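Local atomic coordinates of UPF0098 protein YbcL (Escherichia coli, PDB entry 1FUX), a protein that is of unknown function but belongs to the phosphatidylethanolamine-binding protein family, forms a periplasmic homodimer and is homologous to a mammalian Raf kinase inhibitor protein. Residues 30-35 with 79-84; 117-122 with 158-163; 123-128 with 152-157. All coordinates share one frame; numbering follows the deposited sequence.

Contact 1 of 3, residues 30-35 with 79-84; sequences GNTSPS and PVDAGR
Pro79 meets Ser33 and Pro34 through water 3, which donates to Pro79 O and Pro34 O and accepts from Ser33 OG, so one water joins three polar atoms of the two loops. Next in the chain, Val80 spreads its two methyl branches along 30-35. Val80 CG1, anti to its own N (chi1 170°), reaches Thr32 CG2 at 3.3 Å, tighter than ordinary van der Waals contact, whereas Val80 CG2 stops 3.8 Å from Ser35 N. Asp81 then makes the central bond: its N lies 2.8 Å from Ser33 O in an essentially straight hydrogen bond (179°), the donor tilted 20° from the carbonyl plane. Its side chain crosses that of Thr32 at about a right angle, with Asp81 CB 3.5 Å from Thr32 CG2. The carboxylate has divided duties. OD1 accepts from water 1, which also donates to Asn31 O, and from water 2, which accepts from Ser33 N. Asp81 OD2 offers its syn lone pair to Arg84 NH1 at 3.1 Å and has a second salt-bridge partner in Lys89. Past Ala82, Gly83 N donates to Ser33 OG over 3.0 Å; with water 3, this gives the buried hydroxyl two partners. Arg84 closes the segment, its NH1 donating to that oxygen in the plane of the guanidinium, while Asp86 takes NH2. The geometry is that of two overlapping beta turns, type II over 79-82 and type I over 81-84, with Asp81 in the positive-phi position of the first and Ser33 bonded by backbone and hydroxyl to their N-H groups.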
ATOM      1  N   GLY A  30       1.810   1.764  22.952  1.00 15.22           N
ATOM      2  CA  GLY A  30       1.917   3.201  23.119  1.00 15.54           C
ATOM      3  C   GLY A  30       1.774   3.972  21.810  1.00 16.32           C
ATOM      4  O   GLY A  30       1.617   5.193  21.817  1.00 14.80           O
ATOM      5  N   ASN A  31       1.879   3.276  20.685  1.00 14.01           N
ATOM      6  CA  ASN A  31       1.808   3.878  19.350  1.00 12.12           C
ATOM      7  C   ASN A  31       2.605   5.153  19.187  1.00 12.30           C
ATOM      8  O   ASN A  31       2.116   6.190  18.713  1.00 13.66           O
ATOM      9  CB  ASN A  31       0.300   4.011  19.010  1.00 12.85           C
ATOM     10  CG  ASN A  31       0.014   4.118  17.520  1.00 13.27           C
ATOM     11  OD1 ASN A  31       0.734   3.567  16.684  1.00 14.62           O
ATOM     12  ND2 ASN A  31      -0.993   4.876  17.100  1.00 15.54           N
ATOM     13  N   THR A  32       3.875   5.155  19.647  1.00 10.35           N
ATOM     14  CA  THR A  32       4.721   6.340  19.575  1.00 11.91           C
ATOM     15  C   THR A  32       5.934   6.094  18.652  1.00 12.31           C
ATOM     16  O   THR A  32       6.498   5.033  18.831  1.00 13.06           O
ATOM     17  CB  THR A  32       5.312   6.624  20.981  1.00 13.91           C
ATOM     18  OG1 THR A  32       4.191   6.969  21.842  1.00 18.58           O
ATOM     19  CG2 THR A  32       6.235   7.825  21.020  1.00 16.97           C
ATOM     20  N   SER A  33       6.281   7.071  17.832  1.00 12.03           N
ATOM     21  CA  SER A  33       7.425   6.871  16.937  1.00 12.49           C
ATOM     22  C   SER A  33       8.702   7.034  17.755  1.00 12.25           C
ATOM     23  O   SER A  33       8.749   7.870  18.639  1.00 11.96           O
ATOM     24  CB  SER A  33       7.415   7.921  15.854  1.00 11.85           C
ATOM     25  OG  SER A  33       7.391   9.268  16.317  1.00 13.18           O
ATOM     26  N   PRO A  34       9.690   6.195  17.489  1.00 13.52           N
ATOM     27  CA  PRO A  34      10.996   6.380  18.147  1.00 13.33           C
ATOM     28  C   PRO A  34      11.779   7.549  17.602  1.00 14.51           C
ATOM     29  O   PRO A  34      11.624   8.003  16.454  1.00 15.72           O
ATOM     30  CB  PRO A  34      11.649   5.029  17.806  1.00 12.24           C
ATOM     31  CG  PRO A  34      11.193   4.817  16.384  1.00 11.13           C
ATOM     32  CD  PRO A  34       9.691   5.100  16.471  1.00 12.08           C
ATOM     33  N   SER A  35      12.720   8.091  18.423  1.00 14.41           N
ATOM     34  CA  SER A  35      13.570   9.158  17.934  1.00 16.11           C
ATOM     35  C   SER A  35      14.541   8.553  16.904  1.00 13.22           C
ATOM     36  O   SER A  35      14.794   7.364  16.898  1.00 14.67           O
ATOM     37  CB  SER A  35      14.430   9.842  19.020  1.00 16.27           C
ATOM     38  OG  SER A  35      15.336   8.874  19.552  1.00 18.43           O
ATOM     39  N   PRO A  79      12.355  13.820  17.102  1.00 15.11           N
ATOM     40  CA  PRO A  79      12.170  13.441  18.498  1.00 16.79           C
ATOM     41  C   PRO A  79      11.165  12.324  18.664  1.00 17.55           C
ATOM     42  O   PRO A  79      10.359  12.066  17.714  1.00 16.78           O
ATOM     43  CB  PRO A  79      11.642  14.727  19.162  1.00 16.92           C
ATOM     44  CG  PRO A  79      11.026  15.495  18.064  1.00 19.13           C
ATOM     45  CD  PRO A  79      11.729  15.085  16.765  1.00 16.06           C
ATOM     46  N   VAL A  80      11.171  11.707  19.832  1.00 15.64           N
ATOM     47  CA  VAL A  80      10.161  10.678  20.150  1.00 15.29           C
ATOM     48  C   VAL A  80       8.749  11.279  19.985  1.00 13.86           C
ATOM     49  O   VAL A  80       8.545  12.462  20.219  1.00 12.04           O
ATOM     50  CB  VAL A  80      10.237  10.171  21.590  1.00 19.03           C
ATOM     51  CG1 VAL A  80       9.036   9.292  21.965  1.00 20.85           C
ATOM     52  CG2 VAL A  80      11.487   9.336  21.823  1.00 17.13           C
ATOM     53  N   ASP A  81       7.896  10.438  19.372  1.00 13.33           N
ATOM     54  CA  ASP A  81       6.517  10.856  19.106  1.00 13.35           C
ATOM     55  C   ASP A  81       6.395  11.926  18.055  1.00 12.32           C
ATOM     56  O   ASP A  81       5.276  12.477  17.934  1.00 13.87           O
ATOM     57  CB  ASP A  81       5.805  11.269  20.426  1.00 14.10           C
ATOM     58  CG  ASP A  81       4.324  11.008  20.392  1.00 17.02           C
ATOM     59  OD1 ASP A  81       3.797  10.156  19.629  1.00 15.15           O
ATOM     60  OD2 ASP A  81       3.613  11.650  21.197  1.00 17.96           O
ATOM     61  N   ALA A  82       7.360  12.230  17.190  1.00 10.34           N
ATOM     62  CA  ALA A  82       7.210  13.198  16.136  1.00 12.09           C
ATOM     63  C   ALA A  82       6.062  12.773  15.166  1.00 10.58           C
ATOM     64  O   ALA A  82       5.485  13.636  14.519  1.00 14.58           O
ATOM     65  CB  ALA A  82       8.495  13.269  15.308  1.00 11.78           C
ATOM     66  N   GLY A  83       5.756  11.490  15.113  1.00 11.69           N
ATOM     67  CA  GLY A  83       4.719  11.013  14.199  1.00  9.81           C
ATOM     68  C   GLY A  83       3.320  11.026  14.750  1.00 11.56           C
ATOM     69  O   GLY A  83       2.436  10.354  14.130  1.00 10.22           O
ATOM     70  N   ARG A  84       3.057  11.737  15.869  1.00  9.75           N
ATOM     71  CA  ARG A  84       1.668  11.735  16.321  1.00 11.16           C
ATOM     72  C   ARG A  84       0.812  12.431  15.252  1.00 11.33           C
ATOM     73  O   ARG A  84       1.221  13.412  14.608  1.00 11.41           O
ATOM     74  CB  ARG A  84       1.558  12.364  17.717  1.00 12.27           C
ATOM     75  CG  ARG A  84       2.110  13.685  18.033  1.00 16.10           C
ATOM     76  CD  ARG A  84       1.917  13.979  19.532  1.00 11.92           C
ATOM     77  NE  ARG A  84       0.541  13.980  19.974  1.00 12.88           N
ATOM     78  CZ  ARG A  84      -0.075  13.159  20.804  1.00 14.38           C
ATOM     79  NH1 ARG A  84       0.579  12.135  21.404  1.00 17.38           N
ATOM     80  NH2 ARG A  84      -1.358  13.315  21.137  1.00 13.19           N
TER
HETATM   81  O   HOH W   1       1.386   8.940  19.909  1.00 20.55           O
HETATM   82  O   HOH W   2       4.133   9.045  17.119  1.00 12.64           O
HETATM   83  O   HOH W   3       9.970  10.079  15.959  1.00 12.76           O

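Contact 2 of 3, residues 117-122 with 158-163; sequences PHHYQF and TPVYEI
Tyr120 carries its CG anti to the carbonyl carbon and beside the backbone N (chi1 -64°), which brings ring atom CE1 to 3.7 Å from Tyr161 CB. Tyr161 has CG anti to its backbone N instead (chi1 -167°), and its ring leads away, so only its CB is offered to Tyr120. The Tyr161 N lies in the plane of the Tyr120 ring, at its edge, and His65 meets this ring edge-to-face. Beneath these side chains the backbones pair antiparallel. His118 and Tyr161 form a hydrogen-bonded pair: His118 N to Tyr161 O is 3.1 Å, and the return bond, from Tyr161 N to His118 O, is more bent at 140°. Farther along, Tyr120 N donates to Pro159 O over 2.9 Å, nearly in line with the carbonyl bond. Pro159 has no N-H to give back; Tyr120 O is instead approached by Thr158 CA at 3.3 Å in a CA-H...O contact and by Pro159 CD at 3.2 Å. The side chains of Pro159 and Phe122 cross at about a right angle, Pro159 CG lying 3.7 Å from Phe122 CE1. On the face carrying His119 and Val160, those two side chains run side by side, with Val160 CG1 3.6 Å from His119 CD2. Pro117 likewise lies alongside the Glu162 carboxylate. His119 bonds Asp56, while His118, on the opposite face, bonds Asp54 and Asp115 through its two ring nitrogens, which fixes its rotation. The strand end is thus held by three backbone hydrogen bonds, with apolar packing at Pro159 and Tyr161 CB; since Asp54 belongs to the DPDxP signature that lines the anion pocket of PEBP relatives, the fixed His118 ring is consistent with a similar pocket here.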
ATOM      1  N   PRO A 117       8.796 -13.365  13.572  1.00 24.14           N
ATOM      2  CA  PRO A 117       9.047 -11.970  13.873  1.00 23.11           C
ATOM      3  C   PRO A 117       9.007 -11.175  12.587  1.00 22.39           C
ATOM      4  O   PRO A 117       9.399 -11.664  11.521  1.00 21.24           O
ATOM      5  CB  PRO A 117      10.437 -11.943  14.489  1.00 26.06           C
ATOM      6  CG  PRO A 117      10.592 -13.329  15.059  1.00 26.31           C
ATOM      7  CD  PRO A 117       9.930 -14.214  14.015  1.00 26.34           C
ATOM      8  N   HIS A 118       8.454  -9.957  12.626  1.00 19.45           N
ATOM      9  CA  HIS A 118       8.441  -9.131  11.443  1.00 16.88           C
ATOM     10  C   HIS A 118       9.586  -8.138  11.612  1.00 17.57           C
ATOM     11  O   HIS A 118       9.998  -7.799  12.720  1.00 17.26           O
ATOM     12  CB  HIS A 118       7.117  -8.350  11.314  1.00 16.94           C
ATOM     13  CG  HIS A 118       5.958  -9.208  10.941  1.00 14.36           C
ATOM     14  ND1 HIS A 118       4.812  -8.672  10.406  1.00 15.62           N
ATOM     15  CD2 HIS A 118       5.758 -10.564  11.023  1.00 16.82           C
ATOM     16  CE1 HIS A 118       3.939  -9.654  10.164  1.00 16.52           C
ATOM     17  NE2 HIS A 118       4.499 -10.787  10.525  1.00 16.54           N
ATOM     18  N   HIS A 119      10.117  -7.725  10.487  1.00 17.14           N
ATOM     19  CA  HIS A 119      11.245  -6.805  10.426  1.00 17.94           C
ATOM     20  C   HIS A 119      10.730  -5.438  10.046  1.00 18.80           C
ATOM     21  O   HIS A 119      10.233  -5.284   8.916  1.00 20.60           O
ATOM     22  CB  HIS A 119      12.127  -7.395   9.294  1.00 21.47           C
ATOM     23  CG  HIS A 119      12.711  -8.676   9.817  1.00 26.74           C
ATOM     24  ND1 HIS A 119      11.997  -9.870   9.696  1.00 29.41           N
ATOM     25  CD2 HIS A 119      13.848  -8.940  10.491  1.00 27.60           C
ATOM     26  CE1 HIS A 119      12.702 -10.844  10.259  1.00 30.15           C
ATOM     27  NE2 HIS A 119      13.815 -10.297  10.739  1.00 30.90           N
ATOM     28  N   TYR A 120      10.756  -4.456  10.919  1.00 14.53           N
ATOM     29  CA  TYR A 120      10.207  -3.144  10.620  1.00 14.06           C
ATOM     30  C   TYR A 120      11.340  -2.251  10.129  1.00 16.02           C
ATOM     31  O   TYR A 120      12.255  -2.023  10.952  1.00 17.13           O
ATOM     32  CB  TYR A 120       9.549  -2.532  11.892  1.00 13.08           C
ATOM     33  CG  TYR A 120       8.397  -3.445  12.241  1.00 13.62           C
ATOM     34  CD1 TYR A 120       8.585  -4.562  13.035  1.00 12.78           C
ATOM     35  CD2 TYR A 120       7.115  -3.160  11.740  1.00 13.56           C
ATOM     36  CE1 TYR A 120       7.529  -5.416  13.337  1.00 14.46           C
ATOM     37  CE2 TYR A 120       6.052  -4.041  12.009  1.00 12.97           C
ATOM     38  CZ  TYR A 120       6.275  -5.130  12.818  1.00 14.95           C
ATOM     39  OH  TYR A 120       5.267  -6.033  13.108  1.00 15.53           O
ATOM     40  N   GLN A 121      11.327  -1.891   8.865  1.00 13.44           N
ATOM     41  CA  GLN A 121      12.424  -1.076   8.320  1.00 15.45           C
ATOM     42  C   GLN A 121      12.142   0.391   8.556  1.00 14.67           C
ATOM     43  O   GLN A 121      11.242   1.009   7.967  1.00 12.44           O
ATOM     44  CB  GLN A 121      12.635  -1.338   6.822  1.00 19.45           C
ATOM     45  CG  GLN A 121      12.648  -2.776   6.379  1.00 25.86           C
ATOM     46  CD  GLN A 121      12.456  -3.228   4.965  1.00 29.34           C
ATOM     47  OE1 GLN A 121      13.018  -4.266   4.528  1.00 34.21           O
ATOM     48  NE2 GLN A 121      11.695  -2.625   4.072  1.00 30.07           N
ATOM     49  N   PHE A 122      12.955   0.997   9.440  1.00 13.66           N
ATOM     50  CA  PHE A 122      12.882   2.423   9.748  1.00 12.27           C
ATOM     51  C   PHE A 122      13.993   3.022   8.883  1.00 15.37           C
ATOM     52  O   PHE A 122      15.181   2.787   9.148  1.00 16.48           O
ATOM     53  CB  PHE A 122      13.159   2.756  11.221  1.00 14.23           C
ATOM     54  CG  PHE A 122      12.014   2.442  12.150  1.00 12.87           C
ATOM     55  CD1 PHE A 122      11.652   1.123  12.439  1.00 14.70           C
ATOM     56  CD2 PHE A 122      11.330   3.498  12.712  1.00 14.84           C
ATOM     57  CE1 PHE A 122      10.572   0.895  13.296  1.00 14.64           C
ATOM     58  CE2 PHE A 122      10.252   3.277  13.565  1.00 12.46           C
ATOM     59  CZ  PHE A 122       9.914   1.961  13.854  1.00 13.28           C
ATOM     60  N   THR A 158      16.516  -1.693  11.597  1.00 18.52           N
ATOM     61  CA  THR A 158      15.479  -2.713  11.454  1.00 18.14           C
ATOM     62  C   THR A 158      15.216  -3.559  12.684  1.00 17.19           C
ATOM     63  O   THR A 158      15.589  -4.749  12.790  1.00 17.10           O
ATOM     64  CB  THR A 158      15.887  -3.646  10.269  1.00 20.29           C
ATOM     65  OG1 THR A 158      16.235  -2.883   9.110  1.00 20.49           O
ATOM     66  CG2 THR A 158      14.757  -4.573   9.847  1.00 19.66           C
ATOM     67  N   PRO A 159      14.422  -3.022  13.620  1.00 16.45           N
ATOM     68  CA  PRO A 159      13.973  -3.741  14.786  1.00 16.65           C
ATOM     69  C   PRO A 159      12.950  -4.795  14.379  1.00 18.61           C
ATOM     70  O   PRO A 159      12.505  -4.846  13.218  1.00 17.50           O
ATOM     71  CB  PRO A 159      13.307  -2.681  15.681  1.00 16.71           C
ATOM     72  CG  PRO A 159      12.925  -1.567  14.746  1.00 17.86           C
ATOM     73  CD  PRO A 159      13.935  -1.627  13.623  1.00 15.98           C
ATOM     74  N   VAL A 160      12.646  -5.677  15.330  1.00 17.84           N
ATOM     75  CA  VAL A 160      11.725  -6.784  15.052  1.00 18.88           C
ATOM     76  C   VAL A 160      10.609  -6.759  16.094  1.00 18.10           C
ATOM     77  O   VAL A 160      10.737  -6.060  17.100  1.00 17.99           O
ATOM     78  CB  VAL A 160      12.408  -8.163  15.072  1.00 19.71           C
ATOM     79  CG1 VAL A 160      13.469  -8.279  13.970  1.00 20.79           C
ATOM     80  CG2 VAL A 160      13.108  -8.467  16.395  1.00 21.13           C
ATOM     81  N   TYR A 161       9.567  -7.526  15.842  1.00 17.86           N
ATOM     82  CA  TYR A 161       8.504  -7.607  16.850  1.00 20.19           C
ATOM     83  C   TYR A 161       7.742  -8.893  16.589  1.00 20.04           C
ATOM     84  O   TYR A 161       7.452  -9.292  15.450  1.00 20.61           O
ATOM     85  CB  TYR A 161       7.523  -6.430  16.844  1.00 18.31           C
ATOM     86  CG  TYR A 161       6.651  -6.422  18.095  1.00 21.03           C
ATOM     87  CD1 TYR A 161       7.172  -6.246  19.358  1.00 20.44           C
ATOM     88  CD2 TYR A 161       5.274  -6.570  17.955  1.00 22.24           C
ATOM     89  CE1 TYR A 161       6.360  -6.234  20.490  1.00 21.52           C
ATOM     90  CE2 TYR A 161       4.447  -6.589  19.075  1.00 23.79           C
ATOM     91  CZ  TYR A 161       5.004  -6.425  20.325  1.00 24.27           C
ATOM     92  OH  TYR A 161       4.185  -6.429  21.427  1.00 26.06           O
ATOM     93  N   GLU A 162       7.379  -9.536  17.685  1.00 22.12           N
ATOM     94  CA  GLU A 162       6.611 -10.779  17.609  1.00 25.21           C
ATOM     95  C   GLU A 162       5.661 -10.807  18.805  1.00 26.14           C
ATOM     96  O   GLU A 162       5.994 -10.208  19.835  1.00 22.56           O
ATOM     97  CB  GLU A 162       7.654 -11.879  17.712  1.00 29.50           C
ATOM     98  CG  GLU A 162       7.209 -13.316  17.844  1.00 36.44           C
ATOM     99  CD  GLU A 162       8.436 -14.231  17.892  1.00 37.71           C
ATOM    100  OE1 GLU A 162       9.456 -13.824  18.491  1.00 41.36           O
ATOM    101  OE2 GLU A 162       8.371 -15.326  17.308  1.00 40.48           O
ATOM    102  N   ILE A 163       4.510 -11.421  18.611  1.00 26.51           N
ATOM    103  CA  ILE A 163       3.483 -11.655  19.621  1.00 28.33           C
ATOM    104  C   ILE A 163       3.249 -13.175  19.660  1.00 30.16           C
ATOM    105  O   ILE A 163       2.791 -13.769  18.698  1.00 29.44           O
ATOM    106  CB  ILE A 163       2.162 -10.904  19.367  1.00 27.95           C
ATOM    107  CG1 ILE A 163       2.426  -9.425  19.096  1.00 27.39           C
ATOM    108  CG2 ILE A 163       1.211 -11.085  20.569  1.00 26.63           C
ATOM    109  CD1 ILE A 163       1.290  -8.523  18.701  1.00 26.94           C
TER

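Contact 3 of 3, residues 123-128 with 152-157; sequences KVWALK and IATAEI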
ATOM      1  N   LYS A 123      13.600   3.813   7.900  1.00 15.37           N
ATOM      2  CA  LYS A 123      14.560   4.307   6.929  1.00 17.08           C
ATOM      3  C   LYS A 123      14.535   5.805   6.748  1.00 16.19           C
ATOM      4  O   LYS A 123      13.502   6.461   6.622  1.00 15.56           O
ATOM      5  CB  LYS A 123      14.150   3.609   5.600  1.00 15.74           C
ATOM      6  CG  LYS A 123      14.966   3.980   4.346  1.00 20.38           C
ATOM      7  CD  LYS A 123      14.699   2.785   3.403  1.00 22.29           C
ATOM      8  CE  LYS A 123      15.148   3.009   1.979  1.00 27.37           C
ATOM      9  NZ  LYS A 123      14.606   1.899   1.107  1.00 27.08           N
ATOM     10  N   VAL A 124      15.741   6.439   6.806  1.00 14.47           N
ATOM     11  CA  VAL A 124      15.818   7.850   6.547  1.00 14.39           C
ATOM     12  C   VAL A 124      16.382   8.081   5.146  1.00 14.61           C
ATOM     13  O   VAL A 124      17.329   7.393   4.750  1.00 16.36           O
ATOM     14  CB  VAL A 124      16.787   8.551   7.574  1.00 17.42           C
ATOM     15  CG1 VAL A 124      16.640  10.037   7.319  1.00 16.29           C
ATOM     16  CG2 VAL A 124      16.343   8.139   8.970  1.00 18.84           C
ATOM     17  N   TRP A 125      15.850   9.007   4.402  1.00 15.20           N
ATOM     18  CA  TRP A 125      16.185   9.357   3.051  1.00 17.55           C
ATOM     19  C   TRP A 125      16.729  10.781   2.932  1.00 16.97           C
ATOM     20  O   TRP A 125      16.090  11.705   3.430  1.00 20.23           O
ATOM     21  CB  TRP A 125      14.964   9.350   2.103  1.00 17.49           C
ATOM     22  CG  TRP A 125      14.144   8.097   2.175  1.00 19.03           C
ATOM     23  CD1 TRP A 125      13.459   7.614   3.262  1.00 17.21           C
ATOM     24  CD2 TRP A 125      13.857   7.188   1.096  1.00 18.49           C
ATOM     25  NE1 TRP A 125      12.807   6.430   2.956  1.00 16.36           N
ATOM     26  CE2 TRP A 125      13.002   6.186   1.618  1.00 18.86           C
ATOM     27  CE3 TRP A 125      14.241   7.168  -0.248  1.00 17.93           C
ATOM     28  CZ2 TRP A 125      12.534   5.154   0.810  1.00 20.29           C
ATOM     29  CZ3 TRP A 125      13.782   6.124  -1.032  1.00 19.56           C
ATOM     30  CH2 TRP A 125      12.937   5.159  -0.502  1.00 19.73           C
ATOM     31  N   ALA A 126      17.829  10.921   2.218  1.00 17.84           N
ATOM     32  CA  ALA A 126      18.430  12.202   1.875  1.00 19.35           C
ATOM     33  C   ALA A 126      17.994  12.465   0.429  1.00 21.06           C
ATOM     34  O   ALA A 126      18.302  11.643  -0.455  1.00 21.24           O
ATOM     35  CB  ALA A 126      19.947  12.235   1.901  1.00 19.98           C
ATOM     36  N   LEU A 127      17.244  13.516   0.199  1.00 19.63           N
ATOM     37  CA  LEU A 127      16.728  13.743  -1.143  1.00 23.54           C
ATOM     38  C   LEU A 127      17.326  14.973  -1.825  1.00 27.14           C
ATOM     39  O   LEU A 127      17.624  15.999  -1.190  1.00 26.06           O
ATOM     40  CB  LEU A 127      15.218  13.908  -1.050  1.00 22.18           C
ATOM     41  CG  LEU A 127      14.492  12.814  -0.240  1.00 23.60           C
ATOM     42  CD1 LEU A 127      13.087  13.280   0.091  1.00 23.02           C
ATOM     43  CD2 LEU A 127      14.523  11.489  -0.970  1.00 22.31           C
ATOM     44  N   LYS A 128      17.345  14.887  -3.166  1.00 26.87           N
ATOM     45  CA  LYS A 128      17.853  15.967  -3.995  1.00 30.36           C
ATOM     46  C   LYS A 128      16.850  17.057  -4.297  1.00 32.49           C
ATOM     47  O   LYS A 128      17.157  17.954  -5.102  1.00 34.67           O
ATOM     48  CB  LYS A 128      18.364  15.398  -5.335  1.00 31.35           C
ATOM     49  CG  LYS A 128      17.263  15.003  -6.318  1.00 32.83           C
ATOM     50  CD  LYS A 128      17.903  14.315  -7.522  1.00 35.32           C
ATOM     51  CE  LYS A 128      16.908  13.482  -8.313  1.00 37.22           C
ATOM     52  NZ  LYS A 128      17.601  12.369  -9.038  1.00 40.13           N
ATOM     53  N   ILE A 152      19.142  10.410  -2.815  1.00 22.89           N
ATOM     54  CA  ILE A 152      20.588  10.572  -2.920  1.00 23.85           C
ATOM     55  C   ILE A 152      21.161   9.380  -2.170  1.00 22.43           C
ATOM     56  O   ILE A 152      21.987   8.617  -2.645  1.00 21.99           O
ATOM     57  CB  ILE A 152      21.119  11.886  -2.306  1.00 23.20           C
ATOM     58  CG1 ILE A 152      20.492  13.071  -2.989  1.00 23.90           C
ATOM     59  CG2 ILE A 152      22.647  11.916  -2.367  1.00 23.51           C
ATOM     60  CD1 ILE A 152      21.111  14.432  -2.711  1.00 23.51           C
ATOM     61  N   ALA A 153      20.716   9.197  -0.905  1.00 21.66           N
ATOM     62  CA  ALA A 153      21.187   8.122  -0.073  1.00 19.25           C
ATOM     63  C   ALA A 153      20.169   7.708   0.989  1.00 18.45           C
ATOM     64  O   ALA A 153      19.242   8.492   1.251  1.00 17.24           O
ATOM     65  CB  ALA A 153      22.462   8.539   0.681  1.00 21.86           C
ATOM     66  N   THR A 154      20.294   6.527   1.574  1.00 18.07           N
ATOM     67  CA  THR A 154      19.380   6.133   2.645  1.00 19.11           C
ATOM     68  C   THR A 154      20.161   5.405   3.728  1.00 18.97           C
ATOM     69  O   THR A 154      21.252   4.806   3.559  1.00 17.88           O
ATOM     70  CB  THR A 154      18.161   5.280   2.189  1.00 20.99           C
ATOM     71  OG1 THR A 154      18.645   4.002   1.771  1.00 21.96           O
ATOM     72  CG2 THR A 154      17.359   5.944   1.074  1.00 21.25           C
ATOM     73  N   ALA A 155      19.621   5.431   4.966  1.00 16.06           N
ATOM     74  CA  ALA A 155      20.163   4.686   6.062  1.00 18.13           C
ATOM     75  C   ALA A 155      18.974   4.078   6.839  1.00 18.30           C
ATOM     76  O   ALA A 155      17.944   4.755   6.925  1.00 20.91           O
ATOM     77  CB  ALA A 155      20.963   5.545   7.042  1.00 18.23           C
ATOM     78  N   GLU A 156      19.158   2.928   7.408  1.00 20.65           N
ATOM     79  CA  GLU A 156      17.995   2.338   8.091  1.00 22.35           C
ATOM     80  C   GLU A 156      18.341   1.528   9.312  1.00 21.54           C
ATOM     81  O   GLU A 156      19.474   1.079   9.552  1.00 20.89           O
ATOM     82  CB  GLU A 156      17.258   1.514   7.007  1.00 25.25           C
ATOM     83  CG  GLU A 156      17.959   0.240   6.638  1.00 30.21           C
ATOM     84  CD  GLU A 156      17.501  -0.384   5.334  1.00 34.07           C
ATOM     85  OE1 GLU A 156      16.804  -1.417   5.353  1.00 34.15           O
ATOM     86  OE2 GLU A 156      17.869   0.163   4.268  1.00 37.22           O
ATOM     87  N   ILE A 157      17.361   1.426  10.219  1.00 17.62           N
ATOM     88  CA  ILE A 157      17.431   0.570  11.390  1.00 15.99           C
ATOM     89  C   ILE A 157      16.281  -0.437  11.300  1.00 16.74           C
ATOM     90  O   ILE A 157      15.188   0.012  10.975  1.00 17.18           O
ATOM     91  CB  ILE A 157      17.236   1.312  12.737  1.00 15.54           C
ATOM     92  CG1 ILE A 157      18.230   2.490  12.696  1.00 17.01           C
ATOM     93  CG2 ILE A 157      17.505   0.372  13.896  1.00 15.35           C
ATOM     94  CD1 ILE A 157      17.873   3.613  13.644  1.00 19.90           C
TER
HETATM   95  O   HOH W   4      16.488  -0.110   1.824  1.00 40.50           O
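Lys123 and Thr154 approach the same side of the Trp125 indole: Lys123 CE and Thr154 CG2 each stand 3.5 Å above the ring plane, displaced toward its rim. Trp125 and Thr154, a non-hydrogen-bonded pair on one face of the sheet, run side by side and point the same way; the threonine torsion (chi1 68°) makes CG2 the branch that meets the indole. The extended lysine chain crosses Thr154 obliquely, Lys123 CE 3.6 Å from Thr154 OG1. Lys123 NZ and Glu156 OE2 are 4.9 Å apart and are bridged by water 4. An alanine in place of Lys123 would remove CE from the indole, and would probably open a gap there and leave the Glu156 carboxylate without its water-linked amine. Trp125 NE1 is hydrogen-bonded to Thr51 OG1 of strand 47-54, and Leu147 of helix 140-148 touches the Trp125 side chain. Val124 and Ala155 exchange two backbone bonds, Val124 N to Ala155 O at 2.8 Å. At the far end Ala126 O accepts from Ile152 N at 2.8 Å and, weakly, from Ala153 N at 3.5 Å. Two residues thus face Ala126, the signature of a classic beta bulge, here in the outermost strand, within this chain, of the five-stranded antiparallel sheet.

In the fold
Contact 1 is buried and joins two loops, whereas contacts 2 and 3 are partly buried and zip successive parts of the same two strands, 118-127 and 151-161. The two strand contacts run into each other: Phe122 O and Ile157 N, 2.8 Å apart, make a probable hydrogen bond between them. Phe122 also reaches the loop contact, its CE2 packing 3.3 Å from Pro34 CG, while contacts 1 and 3 do not touch. Chemistry follows place. The loops rely on waters, a serine hydroxyl and a salt-bridged aspartate; contact 2 mixes ladder bonds with proline and aromatic packing; contact 3 has the more regular ladder, with a water that bridges Lys123 and the exposed Glu156.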